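PDB 4ZYS: exotoxin 6 from Staphylococcus aureus subsp. aureus Mu50, which is a staphylococcal superantigen-like exotoxin, probably secreted to blunt host immune defences and, as a putative sugar-binding protein, possibly recognising host glycans. Local coordinates for residues Y30-T33 and D38-D41; V54-D59 and M180-D185; I73-D78 and A82-I87; V21-N26 and D134-E139; Q96-Y101 and Y124-S129. All coordinates share one frame; numbering follows the deposited sequence. Where two conformers were deposited one is given.

Contact 1: residues Y30-T33 and D38-D41; sequences YKYT and DYID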
# COMPACT_ATOMS: atom_id res chain seq x y z
N TYR A 30 18.05 -8.07 -1.15
CA TYR A 30 18.54 -9.44 -1.06
C TYR A 30 17.48 -10.28 -0.40
O TYR A 30 17.16 -10.08 0.76
CB TYR A 30 19.88 -9.52 -0.30
CG TYR A 30 21.05 -9.06 -1.15
CD1 TYR A 30 21.32 -7.71 -1.33
CD2 TYR A 30 21.86 -9.98 -1.81
CE1 TYR A 30 22.40 -7.28 -2.10
CE2 TYR A 30 22.94 -9.56 -2.60
CZ TYR A 30 23.20 -8.21 -2.73
OH TYR A 30 24.26 -7.76 -3.50
N LYS A 31 16.89 -11.18 -1.17
CA LYS A 31 15.82 -12.07 -0.74
C LYS A 31 16.39 -13.32 -0.07
O LYS A 31 17.41 -13.86 -0.54
CB LYS A 31 14.96 -12.44 -1.95
CG LYS A 31 13.59 -12.99 -1.60
CD LYS A 31 13.51 -14.47 -1.84
CE LYS A 31 12.22 -15.06 -1.36
NZ LYS A 31 12.25 -16.54 -1.48
N TYR A 32 15.76 -13.78 1.02
CA TYR A 32 16.21 -14.98 1.75
C TYR A 32 15.05 -15.60 2.54
O TYR A 32 13.98 -14.99 2.66
CB TYR A 32 17.40 -14.69 2.71
CG TYR A 32 17.12 -13.62 3.74
CD1 TYR A 32 17.26 -12.27 3.43
CD2 TYR A 32 16.64 -13.95 5.01
CE1 TYR A 32 16.92 -11.28 4.35
CE2 TYR A 32 16.28 -12.97 5.93
CZ TYR A 32 16.46 -11.63 5.61
OH TYR A 32 16.17 -10.61 6.49
N THR A 33 15.27 -16.80 3.05
CA THR A 33 14.33 -17.52 3.90
C THR A 33 15.00 -17.72 5.24
O THR A 33 16.13 -18.19 5.31
CB THR A 33 13.85 -18.82 3.27
OG1 THR A 33 13.44 -18.57 1.93
CG2 THR A 33 12.71 -19.46 4.05
N ASP A 38 9.92 -15.95 4.30
CA ASP A 38 10.61 -15.14 3.29
C ASP A 38 10.66 -13.64 3.62
O ASP A 38 9.67 -13.06 4.08
CB ASP A 38 9.98 -15.33 1.91
CG ASP A 38 10.27 -16.68 1.27
OD1 ASP A 38 10.83 -17.56 1.97
OD2 ASP A 38 9.93 -16.86 0.09
N TYR A 39 11.85 -13.03 3.38
CA TYR A 39 12.22 -11.63 3.63
C TYR A 39 13.10 -11.08 2.52
O TYR A 39 13.76 -11.85 1.84
CB TYR A 39 13.01 -11.48 4.96
CG TYR A 39 12.32 -12.04 6.17
CD1 TYR A 39 11.36 -11.30 6.85
CD2 TYR A 39 12.64 -13.30 6.66
CE1 TYR A 39 10.70 -11.82 7.96
CE2 TYR A 39 12.01 -13.82 7.79
CZ TYR A 39 11.03 -13.08 8.44
OH TYR A 39 10.39 -13.58 9.54
N ILE A 40 13.16 -9.77 2.39
CA ILE A 40 14.03 -9.05 1.48
C ILE A 40 14.62 -7.88 2.28
O ILE A 40 13.87 -7.14 2.92
CB ILE A 40 13.36 -8.63 0.12
CG1 ILE A 40 14.36 -8.01 -0.85
CG2 ILE A 40 12.13 -7.73 0.28
CD1 ILE A 40 14.10 -8.39 -2.38
N ASP A 41 15.97 -7.78 2.30
CA ASP A 41 16.71 -6.71 2.98
C ASP A 41 17.06 -5.62 1.99
O ASP A 41 17.50 -5.94 0.89
CB ASP A 41 18.00 -7.24 3.63
CG ASP A 41 17.84 -8.03 4.90
OD1 ASP A 41 16.72 -8.03 5.47
OD2 ASP A 41 18.81 -8.70 5.31

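Contact 2: residues V54-D59 and M180-D185; sequences VGSDKD and MGDSID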
# COMPACT_ATOMS: atom_id res chain seq x y z
N VAL A 54 5.21 -12.05 2.62
CA VAL A 54 4.21 -12.99 3.09
C VAL A 54 3.04 -12.92 2.09
O VAL A 54 2.64 -11.84 1.68
CB VAL A 54 3.84 -12.70 4.57
CG1 VAL A 54 2.89 -11.52 4.74
CG2 VAL A 54 3.33 -13.95 5.28
N GLY A 55 2.61 -14.07 1.59
CA GLY A 55 1.55 -14.13 0.59
C GLY A 55 2.05 -14.48 -0.80
O GLY A 55 2.78 -15.46 -0.96
N SER A 56 1.66 -13.68 -1.80
CA SER A 56 1.99 -13.92 -3.20
C SER A 56 3.45 -13.56 -3.52
O SER A 56 4.14 -14.34 -4.19
CB SER A 56 1.04 -13.15 -4.12
OG SER A 56 1.47 -11.80 -4.28
N ASP A 57 3.90 -12.38 -3.01
CA ASP A 57 5.23 -11.78 -3.18
C ASP A 57 6.36 -12.73 -2.76
O ASP A 57 7.51 -12.54 -3.17
CB ASP A 57 5.34 -10.44 -2.43
CG ASP A 57 5.03 -10.43 -0.92
OD1 ASP A 57 4.39 -11.39 -0.43
OD2 ASP A 57 5.39 -9.44 -0.26
N LYS A 58 6.00 -13.79 -2.03
CA LYS A 58 6.85 -14.87 -1.54
C LYS A 58 7.60 -15.59 -2.69
O LYS A 58 8.79 -15.91 -2.55
CB LYS A 58 5.97 -15.88 -0.79
CG LYS A 58 6.68 -16.70 0.26
CD LYS A 58 5.75 -17.67 0.92
CE LYS A 58 6.52 -18.72 1.66
NZ LYS A 58 5.62 -19.68 2.36
N ASP A 59 6.92 -15.80 -3.83
CA ASP A 59 7.50 -16.52 -4.96
C ASP A 59 7.81 -15.60 -6.18
O ASP A 59 8.31 -16.08 -7.19
CB ASP A 59 6.56 -17.68 -5.35
CG ASP A 59 6.18 -18.57 -4.17
OD1 ASP A 59 7.10 -19.12 -3.52
OD2 ASP A 59 4.96 -18.69 -3.88
N MSE A 180 -0.71 -6.90 1.51
CA MSE A 180 0.29 -5.83 1.44
C MSE A 180 1.35 -6.17 0.40
O MSE A 180 1.96 -5.28 -0.17
CB MSE A 180 0.93 -5.57 2.81
CG MSE A 180 -0.03 -4.84 3.75
SE MSE A 180 0.76 -4.68 5.51
CE MSE A 180 -0.69 -3.94 6.37
N GLY A 181 1.53 -7.46 0.13
CA GLY A 181 2.47 -7.92 -0.89
C GLY A 181 1.83 -8.19 -2.23
O GLY A 181 2.52 -8.61 -3.16
N ASP A 182 0.50 -7.95 -2.35
CA ASP A 182 -0.22 -8.13 -3.61
C ASP A 182 -0.10 -6.88 -4.44
O ASP A 182 -0.13 -5.77 -3.91
CB ASP A 182 -1.70 -8.49 -3.38
CG ASP A 182 -1.90 -9.87 -2.79
OD1 ASP A 182 -0.93 -10.66 -2.76
OD2 ASP A 182 -3.03 -10.16 -2.33
N SER A 183 0.10 -7.05 -5.75
CA SER A 183 0.26 -5.91 -6.63
C SER A 183 -0.64 -6.06 -7.83
O SER A 183 -1.02 -7.16 -8.18
CB SER A 183 1.72 -5.75 -7.05
OG SER A 183 2.11 -6.80 -7.91
N ILE A 184 -1.02 -4.93 -8.42
CA ILE A 184 -1.91 -4.90 -9.58
C ILE A 184 -1.25 -4.07 -10.69
O ILE A 184 -0.32 -3.32 -10.41
CB ILE A 184 -3.33 -4.40 -9.19
CG1 ILE A 184 -3.32 -2.97 -8.63
CG2 ILE A 184 -4.01 -5.38 -8.22
CD1 ILE A 184 -4.74 -2.32 -8.27
N ASP A 185 -1.72 -4.22 -11.92
CA ASP A 185 -1.20 -3.46 -13.06
C ASP A 185 -1.74 -2.04 -12.99
O ASP A 185 -2.94 -1.83 -13.16
CB ASP A 185 -1.56 -4.15 -14.41
CG ASP A 185 -0.89 -3.59 -15.66
OD1 ASP A 185 -0.35 -2.46 -15.59
OD2 ASP A 185 -0.89 -4.29 -16.71

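Contact 3: residues I73-D78 and A82-I87; sequences ILREGD and ATNYSI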
# COMPACT_ATOMS: atom_id res chain seq x y z
N ILE A 73 7.97 1.29 2.06
CA ILE A 73 8.29 0.85 3.42
C ILE A 73 7.58 1.72 4.47
O ILE A 73 7.72 2.94 4.51
CB ILE A 73 9.85 0.85 3.62
CG1 ILE A 73 10.55 -0.17 2.67
CG2 ILE A 73 10.30 0.65 5.11
CD1 ILE A 73 12.03 0.13 2.41
N LEU A 74 6.88 1.03 5.35
CA LEU A 74 6.19 1.56 6.52
C LEU A 74 6.67 0.73 7.73
O LEU A 74 6.48 -0.48 7.76
CB LEU A 74 4.66 1.50 6.31
CG LEU A 74 3.77 2.11 7.40
CD1 LEU A 74 2.43 2.43 6.83
CD2 LEU A 74 3.55 1.11 8.54
N ARG A 75 7.27 1.39 8.72
CA ARG A 75 7.75 0.77 9.96
C ARG A 75 6.61 0.15 10.73
O ARG A 75 5.71 0.87 11.17
CB ARG A 75 8.40 1.80 10.89
CG ARG A 75 9.87 1.91 10.84
CD ARG A 75 10.32 3.02 11.76
NE ARG A 75 10.56 2.62 13.16
CZ ARG A 75 11.72 2.15 13.63
NH1 ARG A 75 12.73 1.92 12.81
NH2 ARG A 75 11.86 1.88 14.92
N GLU A 76 6.63 -1.16 10.90
CA GLU A 76 5.61 -1.79 11.75
C GLU A 76 6.01 -1.60 13.22
O GLU A 76 7.21 -1.62 13.54
CB GLU A 76 5.46 -3.29 11.42
CG GLU A 76 4.81 -3.57 10.08
CD GLU A 76 3.34 -3.22 9.93
OE1 GLU A 76 2.55 -3.53 10.85
OE2 GLU A 76 2.97 -2.73 8.85
N GLY A 77 5.02 -1.38 14.07
CA GLY A 77 5.21 -1.21 15.51
C GLY A 77 5.80 0.10 15.98
O GLY A 77 6.09 1.01 15.20
N ASP A 78 5.94 0.21 17.30
CA ASP A 78 6.48 1.39 17.95
C ASP A 78 7.66 0.95 18.78
O ASP A 78 7.48 0.39 19.86
CB ASP A 78 5.38 2.10 18.76
CG ASP A 78 4.16 2.48 17.93
OD1 ASP A 78 4.34 3.13 16.85
OD2 ASP A 78 3.02 2.12 18.33
N ALA A 82 16.64 0.63 15.44
CA ALA A 82 17.01 1.37 14.22
C ALA A 82 16.46 0.71 12.93
O ALA A 82 15.89 1.41 12.09
CB ALA A 82 18.52 1.49 14.13
N THR A 83 16.61 -0.63 12.79
CA THR A 83 16.17 -1.40 11.62
C THR A 83 14.65 -1.32 11.47
O THR A 83 13.92 -1.47 12.45
CB THR A 83 16.65 -2.87 11.71
OG1 THR A 83 18.07 -2.90 11.83
CG2 THR A 83 16.24 -3.70 10.52
N ASN A 84 14.19 -1.06 10.25
CA ASN A 84 12.77 -1.03 9.94
C ASN A 84 12.27 -2.39 9.54
O ASN A 84 12.93 -3.09 8.76
CB ASN A 84 12.45 -0.08 8.80
CG ASN A 84 12.98 1.31 8.91
OD1 ASN A 84 12.95 1.95 9.97
ND2 ASN A 84 13.37 1.83 7.75
N TYR A 85 11.12 -2.76 10.09
CA TYR A 85 10.46 -4.02 9.77
C TYR A 85 9.17 -3.66 9.08
O TYR A 85 8.30 -3.06 9.68
CB TYR A 85 10.28 -4.90 11.04
CG TYR A 85 11.59 -5.31 11.67
CD1 TYR A 85 12.39 -6.28 11.09
CD2 TYR A 85 12.06 -4.67 12.82
CE1 TYR A 85 13.63 -6.62 11.64
CE2 TYR A 85 13.30 -4.99 13.36
CZ TYR A 85 14.08 -5.98 12.77
OH TYR A 85 15.27 -6.37 13.33
N SER A 86 9.08 -3.95 7.79
CA SER A 86 7.93 -3.62 6.99
C SER A 86 7.35 -4.88 6.36
O SER A 86 8.02 -5.92 6.37
CB SER A 86 8.31 -2.58 5.93
OG SER A 86 7.16 -2.03 5.31
N ILE A 87 6.08 -4.83 5.90
CA ILE A 87 5.40 -5.98 5.29
C ILE A 87 4.95 -5.63 3.89
O ILE A 87 4.22 -4.65 3.74
CB ILE A 87 4.19 -6.44 6.18
CG1 ILE A 87 4.65 -6.72 7.63
CG2 ILE A 87 3.47 -7.65 5.55
CD1 ILE A 87 3.54 -6.83 8.63
O HOH W 1 4.82 -2.41 6.94
O HOH W 2 9.93 -1.16 12.30

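Contact 4: residues V21-N26 and D134-E139; sequences VLERKN and DYRLRE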
# COMPACT_ATOMS: atom_id res chain seq x y z
N VAL A 21 6.40 7.37 5.49
CA VAL A 21 6.66 6.32 4.51
C VAL A 21 8.06 6.48 3.86
O VAL A 21 8.51 7.58 3.62
CB VAL A 21 5.50 6.34 3.48
CG1 VAL A 21 5.96 5.92 2.09
CG2 VAL A 21 4.35 5.46 3.96
N LEU A 22 8.73 5.35 3.59
CA LEU A 22 10.01 5.34 2.90
C LEU A 22 9.79 4.62 1.58
O LEU A 22 9.52 3.43 1.58
CB LEU A 22 11.11 4.67 3.76
CG LEU A 22 12.50 4.55 3.11
CD1 LEU A 22 13.02 5.92 2.63
CD2 LEU A 22 13.51 3.85 4.07
N GLU A 23 9.82 5.36 0.47
CA GLU A 23 9.63 4.73 -0.83
C GLU A 23 10.76 5.09 -1.77
O GLU A 23 11.21 6.23 -1.77
CB GLU A 23 8.26 5.04 -1.47
CG GLU A 23 7.78 6.48 -1.47
CD GLU A 23 6.68 6.75 -2.49
OE1 GLU A 23 6.07 5.78 -2.98
OE2 GLU A 23 6.44 7.94 -2.79
N ARG A 24 11.26 4.10 -2.51
CA ARG A 24 12.33 4.26 -3.49
C ARG A 24 12.12 3.32 -4.64
O ARG A 24 11.71 2.18 -4.44
CB ARG A 24 13.73 4.01 -2.89
CG ARG A 24 14.27 5.07 -1.94
CD ARG A 24 14.59 6.44 -2.53
NE ARG A 24 15.13 7.32 -1.49
CZ ARG A 24 14.40 8.01 -0.62
NH1 ARG A 24 13.07 7.95 -0.67
NH2 ARG A 24 14.98 8.77 0.29
N LYS A 25 12.46 3.78 -5.84
CA LYS A 25 12.32 3.01 -7.07
C LYS A 25 13.67 2.59 -7.65
O LYS A 25 14.63 3.36 -7.61
CB LYS A 25 11.54 3.82 -8.12
CG LYS A 25 10.12 4.16 -7.65
CD LYS A 25 9.36 5.03 -8.62
CE LYS A 25 8.00 5.33 -8.02
NZ LYS A 25 7.11 6.08 -8.95
N ASN A 26 13.72 1.37 -8.22
CA ASN A 26 14.87 0.78 -8.90
C ASN A 26 16.04 0.64 -7.93
O ASN A 26 17.07 1.31 -8.08
CB ASN A 26 15.26 1.63 -10.13
CG ASN A 26 16.13 0.96 -11.14
OD1 ASN A 26 16.24 -0.27 -11.23
ND2 ASN A 26 16.67 1.79 -12.01
N ASP A 134 -3.47 1.45 -0.66
CA ASP A 134 -4.19 1.46 0.62
C ASP A 134 -3.75 2.65 1.47
O ASP A 134 -4.59 3.46 1.86
CB ASP A 134 -3.99 0.13 1.36
CG ASP A 134 -4.55 0.09 2.77
OD1 ASP A 134 -5.80 0.15 2.91
OD2 ASP A 134 -3.77 -0.08 3.71
N TYR A 135 -2.43 2.82 1.66
CA TYR A 135 -1.90 3.90 2.46
C TYR A 135 -2.24 5.27 1.88
O TYR A 135 -2.69 6.14 2.62
CB TYR A 135 -0.38 3.77 2.63
CG TYR A 135 0.20 4.85 3.53
CD1 TYR A 135 0.56 6.08 3.01
CD2 TYR A 135 0.41 4.61 4.88
CE1 TYR A 135 1.07 7.08 3.83
CE2 TYR A 135 0.92 5.61 5.71
CZ TYR A 135 1.26 6.84 5.18
OH TYR A 135 1.76 7.84 5.97
N ARG A 136 -1.94 5.48 0.58
CA ARG A 136 -2.11 6.78 -0.07
C ARG A 136 -3.59 7.18 -0.17
O ARG A 136 -3.90 8.37 -0.06
CB ARG A 136 -1.46 6.79 -1.46
CG ARG A 136 0.07 6.64 -1.44
CD ARG A 136 0.74 7.86 -0.79
NE ARG A 136 2.19 7.82 -0.92
CZ ARG A 136 3.03 8.50 -0.15
NH1 ARG A 136 2.57 9.24 0.85
NH2 ARG A 136 4.33 8.43 -0.35
N LEU A 137 -4.50 6.22 -0.34
CA LEU A 137 -5.92 6.58 -0.42
C LEU A 137 -6.46 6.92 0.99
O LEU A 137 -7.21 7.88 1.14
CB LEU A 137 -6.73 5.48 -1.11
CG LEU A 137 -6.44 5.30 -2.63
CD1 LEU A 137 -6.93 3.95 -3.13
CD2 LEU A 137 -7.00 6.44 -3.45
N ARG A 138 -6.03 6.18 2.00
CA ARG A 138 -6.42 6.44 3.39
C ARG A 138 -5.82 7.77 3.85
O ARG A 138 -6.52 8.50 4.53
CB ARG A 138 -6.01 5.26 4.31
CG ARG A 138 -6.82 3.97 4.04
CD ARG A 138 -6.82 3.06 5.23
NE ARG A 138 -6.99 1.65 4.84
CZ ARG A 138 -7.51 0.71 5.62
NH1 ARG A 138 -7.96 1.01 6.83
NH2 ARG A 138 -7.58 -0.55 5.20
N GLU A 139 -4.60 8.13 3.41
CA GLU A 139 -3.91 9.41 3.70
C GLU A 139 -4.73 10.61 3.21
O GLU A 139 -4.89 11.58 3.95
CB GLU A 139 -2.52 9.42 3.04
CG GLU A 139 -1.69 10.67 3.30
CD GLU A 139 -0.30 10.61 2.70
OE1 GLU A 139 -0.17 10.14 1.55
OE2 GLU A 139 0.66 11.04 3.39
O HOH W 3 3.03 6.59 -3.37

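Contact 5: residues Q96-Y101 and Y124-S129; sequences QPFIDY and YKEDIS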
# COMPACT_ATOMS: atom_id res chain seq x y z
N GLN A 96 12.16 0.67 -19.07
CA GLN A 96 12.66 1.92 -19.64
C GLN A 96 11.57 2.71 -20.42
O GLN A 96 11.46 3.92 -20.17
CB GLN A 96 13.90 1.67 -20.52
CG GLN A 96 14.93 2.81 -20.52
CD GLN A 96 15.44 3.20 -19.14
OE1 GLN A 96 15.77 2.37 -18.29
NE2 GLN A 96 15.50 4.50 -18.88
N PRO A 97 10.70 2.10 -21.29
CA PRO A 97 9.66 2.91 -21.98
C PRO A 97 8.69 3.61 -21.02
O PRO A 97 8.10 4.63 -21.37
CB PRO A 97 8.91 1.88 -22.83
CG PRO A 97 9.86 0.76 -23.02
CD PRO A 97 10.63 0.69 -21.74
N PHE A 98 8.57 3.08 -19.79
CA PHE A 98 7.63 3.54 -18.76
C PHE A 98 8.24 4.36 -17.58
O PHE A 98 7.55 4.53 -16.58
CB PHE A 98 6.89 2.31 -18.19
CG PHE A 98 5.79 1.82 -19.10
CD1 PHE A 98 4.51 2.33 -18.99
CD2 PHE A 98 6.03 0.84 -20.05
CE1 PHE A 98 3.50 1.92 -19.86
CE2 PHE A 98 5.01 0.40 -20.91
CZ PHE A 98 3.75 0.95 -20.81
N ILE A 99 9.46 4.91 -17.72
CA ILE A 99 10.09 5.71 -16.64
C ILE A 99 9.25 6.99 -16.34
O ILE A 99 9.02 7.31 -15.17
CB ILE A 99 11.59 6.04 -16.95
CG1 ILE A 99 12.48 4.77 -17.01
CG2 ILE A 99 12.19 7.08 -15.99
CD1 ILE A 99 12.58 3.90 -15.76
N ASP A 100 8.77 7.68 -17.37
CA ASP A 100 8.01 8.92 -17.18
C ASP A 100 6.49 8.69 -17.12
O ASP A 100 5.73 9.66 -17.19
CB ASP A 100 8.34 9.91 -18.31
CG ASP A 100 8.05 9.42 -19.73
OD1 ASP A 100 7.50 8.29 -19.88
OD2 ASP A 100 8.39 10.15 -20.70
N TYR A 101 6.05 7.42 -16.98
CA TYR A 101 4.65 7.02 -16.99
C TYR A 101 3.74 7.72 -15.95
O TYR A 101 4.06 7.78 -14.76
CB TYR A 101 4.52 5.50 -16.84
CG TYR A 101 3.11 4.99 -16.94
CD1 TYR A 101 2.41 5.02 -18.15
CD2 TYR A 101 2.46 4.47 -15.83
CE1 TYR A 101 1.11 4.55 -18.24
CE2 TYR A 101 1.15 3.99 -15.91
CZ TYR A 101 0.48 4.03 -17.11
OH TYR A 101 -0.80 3.57 -17.18
N TYR A 124 2.12 6.29 -11.09
CA TYR A 124 3.37 6.33 -11.85
C TYR A 124 3.95 4.92 -12.09
O TYR A 124 4.90 4.76 -12.86
CB TYR A 124 4.41 7.22 -11.12
CG TYR A 124 3.86 8.59 -10.75
CD1 TYR A 124 3.59 9.55 -11.72
CD2 TYR A 124 3.58 8.90 -9.42
CE1 TYR A 124 3.08 10.80 -11.38
CE2 TYR A 124 3.10 10.16 -9.06
CZ TYR A 124 2.84 11.10 -10.04
OH TYR A 124 2.35 12.33 -9.69
N LYS A 125 3.35 3.91 -11.45
CA LYS A 125 3.90 2.57 -11.50
C LYS A 125 3.10 1.55 -12.29
O LYS A 125 1.88 1.48 -12.19
CB LYS A 125 4.11 2.08 -10.07
CG LYS A 125 5.41 2.63 -9.46
CD LYS A 125 5.62 2.34 -7.95
CE LYS A 125 5.52 0.88 -7.53
NZ LYS A 125 6.38 -0.02 -8.37
N GLU A 126 3.83 0.70 -13.03
CA GLU A 126 3.23 -0.42 -13.78
C GLU A 126 2.81 -1.52 -12.82
O GLU A 126 1.76 -2.15 -12.98
CB GLU A 126 4.25 -1.02 -14.76
CG GLU A 126 4.60 -0.14 -15.93
CD GLU A 126 5.56 -0.88 -16.83
OE1 GLU A 126 5.11 -1.80 -17.55
OE2 GLU A 126 6.78 -0.62 -16.73
N ASP A 127 3.66 -1.78 -11.84
CA ASP A 127 3.42 -2.79 -10.83
C ASP A 127 3.25 -2.05 -9.50
O ASP A 127 4.24 -1.62 -8.93
CB ASP A 127 4.60 -3.78 -10.82
CG ASP A 127 4.34 -5.01 -9.97
OD1 ASP A 127 3.18 -5.40 -9.85
OD2 ASP A 127 5.32 -5.57 -9.43
N ILE A 128 2.02 -1.81 -9.05
CA ILE A 128 1.74 -1.06 -7.82
C ILE A 128 1.10 -2.00 -6.76
O ILE A 128 0.18 -2.75 -7.07
CB ILE A 128 0.90 0.22 -8.13
CG1 ILE A 128 0.76 1.14 -6.87
CG2 ILE A 128 -0.48 -0.10 -8.76
CD1 ILE A 128 0.53 2.63 -7.19
N SER A 129 1.63 -1.99 -5.53
CA SER A 129 1.12 -2.85 -4.47
C SER A 129 -0.16 -2.29 -3.85
O SER A 129 -0.34 -1.07 -3.79
CB SER A 129 2.16 -3.05 -3.38
OG SER A 129 2.44 -1.84 -2.69

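Contact 1: residues Y30-T33 and D38-D41
Tyr32 and Lys31 reach across to residues 38-41 on the two faces of an antiparallel beta hairpin, formed by strands 27-34 and 37-44 in the OB-fold domain. The hydrogen-bonded pairs Tyr30-Asp41 and Tyr32-Tyr39 tie the backbones together, with Tyr32 N 2.9 Å from Tyr39 O. On the face that carries these pairs, the Tyr32 ring lies across its neighbour: CB of Tyr39 sits over one ring face, 3.9 Å from the centroid, in a CH-pi contact, while the two ring planes are inclined by 31°. A first torsion of 58° sets the Tyr32 ring between its own backbone N and carbonyl carbon and carries the hydroxyl diagonally to Asp41. There Tyr32 OH donates to Asp41 OD1 at 2.8 Å, meeting it on the syn side but tilted out of the carboxylate plane. Tyr48 and Gln50 of the adjoining strand extend this polar cluster, bonding to Asp41 OD2 and Tyr32 OH respectively. The face carrying Lys31, Thr33, Asp38 and Ile40 has a polar end, where Asp38 divides its carboxylate between two residues of the opposite strand: Thr33 OG1 donates to Asp38 OD1 at 2.8 Å, and the ammonium group of Lys31 forms a salt bridge with the second oxygen. Lys31 NZ comes from well above the carboxylate plane, 2.8 Å from Asp38 OD2.

Contact 2: residues V54-D59 and M180-D185
Gly181 passes close to Asp57 where the loop following strand 47-52 meets the chain just before strand 183-185; their CA atoms are 5.3 Å apart, and those of Ser56 and Asp182 are 6.2 Å apart. No backbone hydrogen bond crosses the gap. Residues 56-58 have helical backbone angles, and Asp59 N bonds back to Ser56 O, so this part of the loop is curled while the partner runs on toward its strand. With no side chain at Gly181, the carboxylate of Asp57 comes right up to its backbone, OD2 lying 3.4 Å from Gly181 CA. The CB of Asp57 rests equally near Gly181 O, and a chi1 of 56° turns the carboxylate over the glycine. Beside this fit is the one hydrogen bond of the contact. Ser56 OG donates to Asp182 OD1 at 3.1 Å, reaching the oxygen on its anti side and 22° out of the carboxylate plane. The side chain of Asp182 also touches Leu130, at the start of helix 130-145, and the backbones of these two residues are hydrogen-bonded. Loop and strand entry belong to different halves of the toxin, making this a small interdomain contact between the OB-fold and the beta-grasp domain, the two-domain architecture of the superantigen-like family.

Contact 3: residues I73-D78 and A82-I87
Ile73 lays CG2 against CB of Ser86 at 3.9 Å, an apolar start to a mostly polar contact. At Leu74 the serine replaces a backbone partner: Leu74 N donates to Ser86 OG at 3.1 Å, the hydroxyl having been swung anti to its own backbone N (chi1 -168°). Leu74 O takes a hydrogen bond from a water that also donates to Glu76 OE2 and accepts from Ile87 N, bridging both segments. Arg75 crosses Asn84 at about a right angle, guanidinium and amide planes 89° apart. Its NH1 donates 2.8 Å to Asn84 OD1, close to the guanidinium plane and within the amide carbonyl plane, and adds a weak bond to Ala82 O at 3.3 Å; NH2 binds Gln81 O in the intervening loop. Glu76 restores direct backbone pairing, Glu76 N lying 2.8 Å from Tyr85 O in a nearly straight bond. A second water links Glu76 O to Tyr85 N. The aliphatic part of Glu76 packs across Ile87, with CG 3.8 Å from Ile87 CD1, while its carboxylate is also bonded by Tyr16 OH. Water and side chains thus fill in where the chains diverge, 73-76 and 82-87 running 99° from each other end to end, at the loop end of the beta hairpin formed by strands 69-74 and 84-92 in the OB-fold domain.

Contact 4: residues V21-N26 and D134-E139
Between the first strand of the OB-fold sheet and helix 130-145 of the beta-grasp half, Val21 and Glu23 meet Tyr135 and Arg136. The backbones stay well apart, with strand and helix axes 12.1 Å from each other at closest approach, and side chains span the distance. Val21 places CG2 over the centre of the Tyr135 ring, 3.7 Å from the centroid and only 14° off the ring normal, a well-formed CH-pi contact. Tyr135 owes this position to a CG anti to its backbone N (chi1 -177°), which sends the ring out from the helix; Leu74 of the neighbouring strand packs against it too. Farther along the strand the chemistry turns ionic. Glu23 and Arg136 approach from opposite directions, and Arg136 NH2 makes a long, weak salt bridge of 3.3 Å to Glu23 OE2. A water also bridges the pair, donating to Glu23 OE1 and accepting from Arg136 NE at 2.9 Å. On the helix itself, Arg136 NH1 binds Glu139 OE1 at 3.0 Å, close to the guanidinium plane, so that one arginine is shared by two carboxylates. Such a salt-bridge network beside an apolar contact here joins the two domains of the superantigen-like fold.

Contact 5: residues Q96-Y101 and Y124-S129
Tyr124 meets Tyr101 at the surface, where the loop between the OB-fold and beta-grasp sheets forms a type I beta turn from Phe98 to Tyr101. No hydrogen bond crosses the contact. A CA-H...O contact runs from Tyr124 CA to Tyr101 O, 3.3 Å long, and the same carbonyl oxygen lies at the edge of the Tyr124 ring, near its plane, 3.5 Å from CD1. The exchange is mutual, for Tyr124 O sits at the edge of the Tyr101 ring, 3.9 Å from CD2. Asn94 ND2 bonds to both Tyr124 O and Phe98 O, joining the two segments through a residue shortly before 96-101. Lys125 points away and turns its ammonium group forward along its own segment, with NZ 2.7 Å from Asp127 O; Asp70 and Thr91 are further partners of that nitrogen. Glu126 then returns to the turn. Its carboxylate lies nearly flat over one face of Phe98, the planes 22° apart, with CD 3.5 Å from Phe98 CG. The extended chain beyond CG carries it that far, and its two oxygens are held from outside the contact: OE1 by a salt bridge from Arg187 and OE2 by Ser95 OG. Over the root of the phenylalanine, Glu126 OE2 comes within 3.3 Å of Phe98 CB.

Contacts 1 and 3 each join strands of a hairpin in the same OB-fold sheet, but the first keeps regular pairing while the second relies on water and side chains where its chains diverge. Contacts 2 and 4 bring the two domains together: contact 2 through a carboxylate set against a glycine backbone and one hydroxyl-carboxylate hydrogen bond, contact 4 through side chains between distant backbones. The centre of contact 4 lies about 6 Å from that of the chain, the closest of the five; contacts 1 to 4 are partly buried, whereas contact 5 is a surface contact without direct hydrogen bonds. Strand 69-74 pairs with 21-24 between contacts 3 and 4, and 127-129 with 183-185 between contacts 5 and 2.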